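2-C-methyl-D-erythritol 4-phosphate cytidylyltransferase (Anaerococcus prevotii, PDB 4KT7) probably catalyses transfer of the cytidylyl group of CTP to 2-C-methyl-D-erythritol 4-phosphate, giving 4-CDP-2-C-methyl-D-erythritol and diphosphate in the DXP route to isoprenoids. Local coordinates at residues A[12-17]-A[45-50]; A[41-46]-A[107-112]; A[70-73]-A[78-81]. All coordinates share one frame; numbering follows the deposited sequence.

How the interactions relate
Helix 39-48 lies on the parallel part of a mixed beta-sheet and takes part in two of the contacts. Interaction 1 sets V47 against strand 10-16, and interaction 2 sets T43 against the end of the adjoining strand 105-110; their centres are about 4 Å apart. The two strands are joined directly where T15 O lies 2.8 Å from G111 N, a probable hydrogen bond. Interaction 3, centred about 10 Å from interaction 1 and 12 Å from interaction 2, packs helix 65-73 on strand 79-83, and L44 CD2 meets L72 CD2 at 3.7 Å between the helices. Strand 10-16 leads into the glycine-rich loop that binds CTP in this family.

Interaction 1. Residues A[12-17]-A[45-50]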
loop_
_atom_site.group_PDB
_atom_site.type_symbol
_atom_site.label_atom_id
_atom_site.label_comp_id
_atom_site.label_asym_id
_atom_site.label_seq_id
_atom_site.Cartn_x
_atom_site.Cartn_y
_atom_site.Cartn_z
ATOM N N ALA A 12 22.136 -13.685 8.910
ATOM C CA ALA A 12 21.281 -12.691 8.260
ATOM C C ALA A 12 21.897 -12.304 6.931
ATOM O O ALA A 12 23.119 -12.118 6.834
ATOM C CB ALA A 12 21.079 -11.464 9.138
ATOM N N ILE A 13 21.043 -12.220 5.913
ATOM C CA ILE A 13 21.420 -11.795 4.581
ATOM C C ILE A 13 20.721 -10.459 4.318
ATOM O O ILE A 13 19.494 -10.406 4.264
ATOM C CB ILE A 13 20.942 -12.833 3.529
ATOM C CG1 ILE A 13 21.689 -14.159 3.708
ATOM C CG2 ILE A 13 21.140 -12.312 2.117
ATOM C CD1 ILE A 13 21.215 -15.271 2.763
ATOM N N ILE A 14 21.502 -9.383 4.184
ATOM C CA ILE A 14 20.973 -8.048 3.893
ATOM C C ILE A 14 21.221 -7.745 2.418
ATOM O O ILE A 14 22.378 -7.638 1.988
ATOM C CB ILE A 14 21.717 -6.956 4.683
ATOM C CG1 ILE A 14 21.703 -7.234 6.194
ATOM C CG2 ILE A 14 21.116 -5.596 4.379
ATOM C CD1 ILE A 14 20.325 -7.217 6.805
ATOM N N THR A 15 20.168 -7.610 1.622
ATOM C CA THR A 15 20.397 -7.368 0.204
ATOM C C THR A 15 20.513 -5.884 -0.106
ATOM O O THR A 15 19.573 -5.106 0.125
ATOM C CB THR A 15 19.328 -8.039 -0.690
ATOM O OG1 THR A 15 18.029 -7.586 -0.302
ATOM C CG2 THR A 15 19.401 -9.567 -0.561
ATOM N N ALA A 16 21.675 -5.493 -0.630
ATOM C CA ALA A 16 21.880 -4.139 -1.129
ATOM C C ALA A 16 22.427 -4.145 -2.570
ATOM O O ALA A 16 23.226 -3.284 -2.947
ATOM C CB ALA A 16 22.813 -3.358 -0.194
ATOM N N ALA A 17 21.984 -5.106 -3.369
ATOM C CA ALA A 17 22.519 -5.276 -4.711
ATOM C C ALA A 17 21.468 -5.010 -5.778
ATOM O O ALA A 17 21.515 -5.597 -6.860
ATOM C CB ALA A 17 23.104 -6.669 -4.878
ATOM N N ASP A 45 23.191 -0.581 11.092
ATOM C CA ASP A 45 23.237 -0.182 12.490
ATOM C C ASP A 45 22.246 -0.996 13.303
ATOM O O ASP A 45 22.598 -1.552 14.345
ATOM C CB ASP A 45 22.910 1.302 12.654
ATOM C CG ASP A 45 24.136 2.188 12.564
ATOM O OD1 ASP A 45 25.259 1.651 12.451
ATOM O OD2 ASP A 45 23.970 3.424 12.620
ATOM N N THR A 46 21.002 -1.058 12.836
ATOM C CA THR A 46 19.986 -1.810 13.562
ATOM C C THR A 46 20.298 -3.308 13.626
ATOM O O THR A 46 20.242 -3.897 14.707
ATOM C CB THR A 46 18.562 -1.580 13.010
ATOM O OG1 THR A 46 18.194 -0.202 13.194
ATOM C CG2 THR A 46 17.555 -2.473 13.745
ATOM N N VAL A 47 20.623 -3.927 12.491
ATOM C CA VAL A 47 20.854 -5.374 12.462
ATOM C C VAL A 47 22.060 -5.780 13.308
ATOM O O VAL A 47 22.045 -6.821 13.961
ATOM C CB VAL A 47 21.045 -5.916 11.030
ATOM C CG1 VAL A 47 21.263 -7.414 11.068
ATOM C CG2 VAL A 47 19.834 -5.612 10.180
ATOM N N SER A 48 23.102 -4.958 13.319
ATOM C CA SER A 48 24.301 -5.332 14.063
ATOM C C SER A 48 24.076 -5.270 15.575
ATOM O O SER A 48 24.869 -5.820 16.340
ATOM C CB SER A 48 25.510 -4.493 13.636
ATOM O OG SER A 48 25.327 -3.142 14.002
ATOM N N ARG A 49 22.991 -4.615 16.004
ATOM C CA ARG A 49 22.605 -4.583 17.427
ATOM C C ARG A 49 21.849 -5.842 17.880
ATOM O O ARG A 49 21.619 -6.025 19.073
ATOM C CB ARG A 49 21.744 -3.345 17.759
ATOM C CG ARG A 49 22.433 -1.991 17.579
ATOM C CD ARG A 49 21.722 -0.888 18.380
ATOM N NE ARG A 49 20.267 -1.043 18.357
ATOM C CZ ARG A 49 19.452 -0.406 17.518
ATOM N NH1 ARG A 49 18.142 -0.622 17.577
ATOM N NH2 ARG A 49 19.941 0.447 16.626
ATOM N N VAL A 50 21.454 -6.693 16.936
ATOM C CA VAL A 50 20.749 -7.937 17.272
ATOM C C VAL A 50 21.726 -9.085 17.512
ATOM O O VAL A 50 22.218 -9.706 16.565
ATOM C CB VAL A 50 19.751 -8.339 16.173
ATOM C CG1 VAL A 50 19.038 -9.632 16.543
ATOM C CG2 VAL A 50 18.740 -7.225 15.961
#
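The carboxylate oxygen D45 OD1 is held by both K74 NZ and Y75 OH, while two residues further along the same helix V47 faces the sheet and meets I14 and A12. The second carboxylate oxygen, OD2, forms a salt bridge with R37, so the D45 side chain ties three neighbours to the helix without taking part in the strand contact. That contact itself is wholly apolar and small, burying 92 Å² over the two segments. I14 and V47 approach tip to tip, with I14 CD1 3.8 Å from V47 CG2. In I14, CG1 lies beside the backbone N, and a second turn at chi2 (-64°) brings CD1 round to the valine methyl. V47 divides its two methyls between the strand residues: CG2 goes to I14, while CG1, anti to the backbone N (chi1 -179°), approaches A12 CB more loosely at 4.5 Å. The backbones remain well separated, with the A12 and V47 CA atoms 8.4 Å apart, and it is the valine and isoleucine branches that span the interval. Past V47 the chain continues to turn, V50 N bonding V47 O at 3.0 Å. All three touching residues are buried. I53 packs on A12 and V47, and I56 of strand 55-60 packs on I14 and V47. F121 of helix 118-127 also touches V47, and L107 of strand 105-110 lies against A12, so the valine fits between a second helix and the central strands of the sheet.

Interaction 2. Residues A[41-46]-A[107-112]; sequences EITLDT and LTHDGV
T43, on helix 39-48, meets G111 and H109 where strand 105-110 runs out into a loop, a helix-on-sheet junction within the GT-A-type alpha/beta fold of this nucleotidyltransferase. One polar contact crosses it: T43 OG1 and G111 O are joined by a hydrogen bond of 2.8 Å. V39 O, one turn earlier in the helix, also lies within bonding reach of the hydroxyl, which is thus placed between a carbonyl of its own helix and one of the loop. The approach to the loop carbonyl is bent, with an angle of about 138° at G111 O between its carbon and T43 OG1. The close passage brings the T43 and G111 CA atoms within 6.2 Å. Further polar bonds fix the strand end independently: H109 NE2 is hydrogen-bonded to R113 O, and R113 also pairs through NE with D110 OD2, a salt bridge between the strand end and the loop. Apolar contact comes from the other branch of the threonine. With CG2 anti to the backbone N and OG1 beside it (chi1 -55°), the methyl is turned to the strand, where it meets the edge of the H109 imidazole, while the hydroxyl reaches the loop. An alanine here, lacking both branches, would probably leave G111 O without its hydroxyl partner and open a gap at the edge of the H109 ring. F121 meets the same imidazole edge-to-face, and P114 adds an apolar neighbour for T43. The threonine methyl lies near the ring plane, with T43 CG2 3.7 Å from H109 CD2 and 4.0 Å from H109 NE2.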
loop_
_atom_site.group_PDB
_atom_site.type_symbol
_atom_site.label_atom_id
_atom_site.label_comp_id
_atom_site.label_asym_id
_atom_site.label_seq_id
_atom_site.Cartn_x
_atom_site.Cartn_y
_atom_site.Cartn_z
ATOM N N GLU A 41 23.429 2.201 5.966
ATOM C CA GLU A 41 24.089 2.350 7.261
ATOM C C GLU A 41 23.089 2.323 8.406
ATOM O O GLU A 41 23.356 1.741 9.455
ATOM C CB GLU A 41 24.886 3.653 7.324
ATOM C CG GLU A 41 26.218 3.624 6.616
ATOM C CD GLU A 41 27.006 4.898 6.858
ATOM O OE1 GLU A 41 26.685 5.929 6.226
ATOM O OE2 GLU A 41 27.927 4.877 7.700
ATOM N N ILE A 42 21.938 2.955 8.213
ATOM C CA ILE A 42 20.905 2.967 9.246
ATOM C C ILE A 42 20.417 1.535 9.472
ATOM O O ILE A 42 20.213 1.095 10.611
ATOM C CB ILE A 42 19.717 3.875 8.836
ATOM C CG1 ILE A 42 20.216 5.293 8.527
ATOM C CG2 ILE A 42 18.638 3.894 9.915
ATOM C CD1 ILE A 42 19.250 6.109 7.710
ATOM N N THR A 43 20.245 0.804 8.375
ATOM C CA THR A 43 19.784 -0.575 8.433
ATOM C C THR A 43 20.798 -1.451 9.150
ATOM O O THR A 43 20.461 -2.200 10.077
ATOM C CB THR A 43 19.604 -1.142 7.022
ATOM O OG1 THR A 43 18.732 -0.282 6.278
ATOM C CG2 THR A 43 19.019 -2.558 7.076
ATOM N N LEU A 44 22.046 -1.347 8.713
ATOM C CA LEU A 44 23.127 -2.166 9.251
ATOM C C LEU A 44 23.360 -1.851 10.729
ATOM O O LEU A 44 23.662 -2.746 11.528
ATOM C CB LEU A 44 24.386 -1.934 8.422
ATOM C CG LEU A 44 25.461 -3.007 8.463
ATOM C CD1 LEU A 44 24.839 -4.379 8.279
ATOM C CD2 LEU A 44 26.482 -2.739 7.371
ATOM N N ASP A 45 23.191 -0.581 11.092
ATOM C CA ASP A 45 23.237 -0.182 12.490
ATOM C C ASP A 45 22.246 -0.996 13.303
ATOM O O ASP A 45 22.598 -1.552 14.345
ATOM C CB ASP A 45 22.910 1.302 12.654
ATOM C CG ASP A 45 24.136 2.188 12.564
ATOM O OD1 ASP A 45 25.259 1.651 12.451
ATOM O OD2 ASP A 45 23.970 3.424 12.620
ATOM N N THR A 46 21.002 -1.058 12.836
ATOM C CA THR A 46 19.986 -1.810 13.562
ATOM C C THR A 46 20.298 -3.308 13.626
ATOM O O THR A 46 20.242 -3.897 14.707
ATOM C CB THR A 46 18.562 -1.580 13.010
ATOM O OG1 THR A 46 18.194 -0.202 13.194
ATOM C CG2 THR A 46 17.555 -2.473 13.745
ATOM N N LEU A 107 17.788 -15.296 8.265
ATOM C CA LEU A 107 16.881 -14.162 8.151
ATOM C C LEU A 107 17.334 -13.311 6.960
ATOM O O LEU A 107 18.531 -13.093 6.753
ATOM C CB LEU A 107 16.917 -13.354 9.463
ATOM C CG LEU A 107 16.186 -12.009 9.568
ATOM C CD1 LEU A 107 15.659 -11.824 10.996
ATOM C CD2 LEU A 107 17.110 -10.848 9.200
ATOM N N THR A 108 16.386 -12.837 6.160
ATOM C CA THR A 108 16.728 -11.982 5.029
ATOM C C THR A 108 16.094 -10.625 5.274
ATOM O O THR A 108 15.052 -10.550 5.918
ATOM C CB THR A 108 16.201 -12.562 3.710
ATOM O OG1 THR A 108 14.761 -12.644 3.764
ATOM C CG2 THR A 108 16.757 -13.954 3.512
ATOM N N HIS A 109 16.703 -9.556 4.769
ATOM C CA HIS A 109 16.107 -8.225 4.929
ATOM C C HIS A 109 16.636 -7.294 3.854
ATOM O O HIS A 109 17.813 -7.401 3.469
ATOM C CB HIS A 109 16.425 -7.651 6.310
ATOM C CG HIS A 109 15.815 -6.302 6.570
ATOM N ND1 HIS A 109 14.465 -6.133 6.839
ATOM C CD2 HIS A 109 16.366 -5.072 6.624
ATOM C CE1 HIS A 109 14.229 -4.851 7.064
ATOM N NE2 HIS A 109 15.356 -4.182 6.937
ATOM N N ASP A 110 15.773 -6.385 3.380
ATOM C CA ASP A 110 16.151 -5.421 2.343
ATOM C C ASP A 110 17.035 -4.342 2.935
ATOM O O ASP A 110 16.643 -3.663 3.897
ATOM C CB ASP A 110 14.917 -4.716 1.741
ATOM C CG ASP A 110 13.956 -5.667 1.044
ATOM O OD1 ASP A 110 14.401 -6.744 0.573
ATOM O OD2 ASP A 110 12.746 -5.322 0.955
ATOM N N GLY A 111 18.208 -4.141 2.347
ATOM C CA GLY A 111 19.057 -3.046 2.761
ATOM C C GLY A 111 18.377 -1.682 2.721
ATOM O O GLY A 111 18.736 -0.787 3.499
ATOM N N VAL A 112 17.398 -1.503 1.832
ATOM C CA VAL A 112 16.714 -0.211 1.745
ATOM C C VAL A 112 15.441 -0.097 2.592
ATOM O O VAL A 112 14.571 0.726 2.286
ATOM C CB VAL A 112 16.404 0.200 0.279
ATOM C CG1 VAL A 112 17.703 0.407 -0.506
ATOM C CG2 VAL A 112 15.522 -0.838 -0.399
#

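Interaction 3. Residues A[70-73]-A[78-81]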
loop_
_atom_site.group_PDB
_atom_site.type_symbol
_atom_site.label_atom_id
_atom_site.label_comp_id
_atom_site.label_asym_id
_atom_site.label_seq_id
_atom_site.Cartn_x
_atom_site.Cartn_y
_atom_site.Cartn_z
ATOM N N ASP A 70 34.253 0.979 3.386
ATOM C CA ASP A 70 34.358 2.124 4.289
ATOM C C ASP A 70 33.261 2.053 5.344
ATOM O O ASP A 70 33.476 2.348 6.518
ATOM C CB ASP A 70 34.238 3.437 3.514
ATOM C CG ASP A 70 35.426 3.696 2.602
ATOM O OD1 ASP A 70 36.481 3.047 2.784
ATOM O OD2 ASP A 70 35.301 4.564 1.712
ATOM N N ILE A 71 32.079 1.651 4.910
ATOM C CA ILE A 71 30.958 1.517 5.813
ATOM C C ILE A 71 31.220 0.390 6.810
ATOM O O ILE A 71 30.944 0.532 8.004
ATOM C CB ILE A 71 29.656 1.303 5.021
ATOM C CG1 ILE A 71 29.191 2.646 4.434
ATOM C CG2 ILE A 71 28.575 0.668 5.885
ATOM C CD1 ILE A 71 28.175 2.505 3.312
ATOM N N LEU A 72 31.809 -0.705 6.334
ATOM C CA LEU A 72 32.022 -1.883 7.180
ATOM C C LEU A 72 33.124 -1.730 8.227
ATOM O O LEU A 72 33.156 -2.488 9.200
ATOM C CB LEU A 72 32.271 -3.135 6.330
ATOM C CG LEU A 72 31.010 -3.678 5.670
ATOM C CD1 LEU A 72 31.281 -4.978 4.925
ATOM C CD2 LEU A 72 29.959 -3.895 6.738
ATOM N N GLU A 73 34.014 -0.757 8.045
ATOM C CA GLU A 73 35.105 -0.553 9.002
ATOM C C GLU A 73 34.578 -0.148 10.370
ATOM O O GLU A 73 35.177 -0.460 11.396
ATOM C CB GLU A 73 36.079 0.516 8.510
ATOM C CG GLU A 73 36.907 0.105 7.319
ATOM C CD GLU A 73 38.090 1.019 7.112
ATOM O OE1 GLU A 73 37.917 2.255 7.215
ATOM O OE2 GLU A 73 39.198 0.501 6.864
ATOM N N ASN A 78 30.797 -10.012 13.099
ATOM C CA ASN A 78 30.999 -10.997 12.051
ATOM C C ASN A 78 30.181 -10.582 10.836
ATOM O O ASN A 78 29.144 -11.187 10.517
ATOM C CB ASN A 78 30.593 -12.386 12.548
ATOM C CG ASN A 78 31.005 -13.495 11.597
ATOM O OD1 ASN A 78 31.708 -13.258 10.613
ATOM N ND2 ASN A 78 30.578 -14.717 11.895
ATOM N N ILE A 79 30.644 -9.528 10.173
ATOM C CA ILE A 79 29.949 -8.983 9.015
ATOM C C ILE A 79 30.850 -9.039 7.791
ATOM O O ILE A 79 31.990 -8.581 7.832
ATOM C CB ILE A 79 29.548 -7.514 9.250
ATOM C CG1 ILE A 79 28.721 -7.383 10.529
ATOM C CG2 ILE A 79 28.778 -6.968 8.057
ATOM C CD1 ILE A 79 28.022 -6.043 10.659
ATOM N N ARG A 80 30.345 -9.597 6.699
ATOM C CA ARG A 80 31.108 -9.589 5.456
ATOM C C ARG A 80 30.171 -9.406 4.278
ATOM O O ARG A 80 28.951 -9.301 4.454
ATOM C CB ARG A 80 31.927 -10.873 5.314
ATOM C CG ARG A 80 31.078 -12.129 5.328
ATOM C CD ARG A 80 31.919 -13.408 5.331
ATOM N NE ARG A 80 31.068 -14.574 5.093
ATOM C CZ ARG A 80 30.467 -15.265 6.056
ATOM N NH1 ARG A 80 30.642 -14.916 7.324
ATOM N NH2 ARG A 80 29.690 -16.302 5.753
ATOM N N TYR A 81 30.733 -9.364 3.076
ATOM C CA TYR A 81 29.925 -9.137 1.882
ATOM C C TYR A 81 30.295 -10.062 0.738
ATOM O O TYR A 81 31.448 -10.509 0.638
ATOM C CB TYR A 81 30.044 -7.674 1.439
ATOM C CG TYR A 81 31.432 -7.252 0.985
ATOM C CD1 TYR A 81 31.865 -7.482 -0.317
ATOM C CD2 TYR A 81 32.293 -6.585 1.850
ATOM C CE1 TYR A 81 33.124 -7.078 -0.734
ATOM C CE2 TYR A 81 33.556 -6.185 1.444
ATOM C CZ TYR A 81 33.961 -6.435 0.150
ATOM O OH TYR A 81 35.210 -6.031 -0.258
#
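L72 splits its two methyls between I79 and Y81, the residues on the helix-facing side of the strand. Its CG lies beside the backbone N, and chi2 of -176° carries CD1 onward, anti to CA, to 3.6 Å from Y81 CD2. There the methyl meets the tyrosine ring at its edge, near the ring plane. The other branch, CD2, comes within 3.5 Å of I79 CG2, the isoleucine methyl that stands anti to its own backbone N. Y81 adopts the less common setting with CG between the backbone N and the carbonyl carbon (chi1 65°), and its hydroxyl is hydrogen-bonded to E65 OE2 at the start of the same helix, which ties down the far end of the ring. Between I79 and Y81, the side chain of R80 leaves the backbone away from the helix, and its NH1 forms a salt bridge with E55 OE1. No hydrogen bond joins the two segments, and 137 Å² is buried between them. L58 and L44 add further apolar contacts to L72. Strand 55-60, helix 65-73 and strand 79-83 form a beta-alpha-beta unit, and this is the packing of its connecting helix on its second, parallel strand.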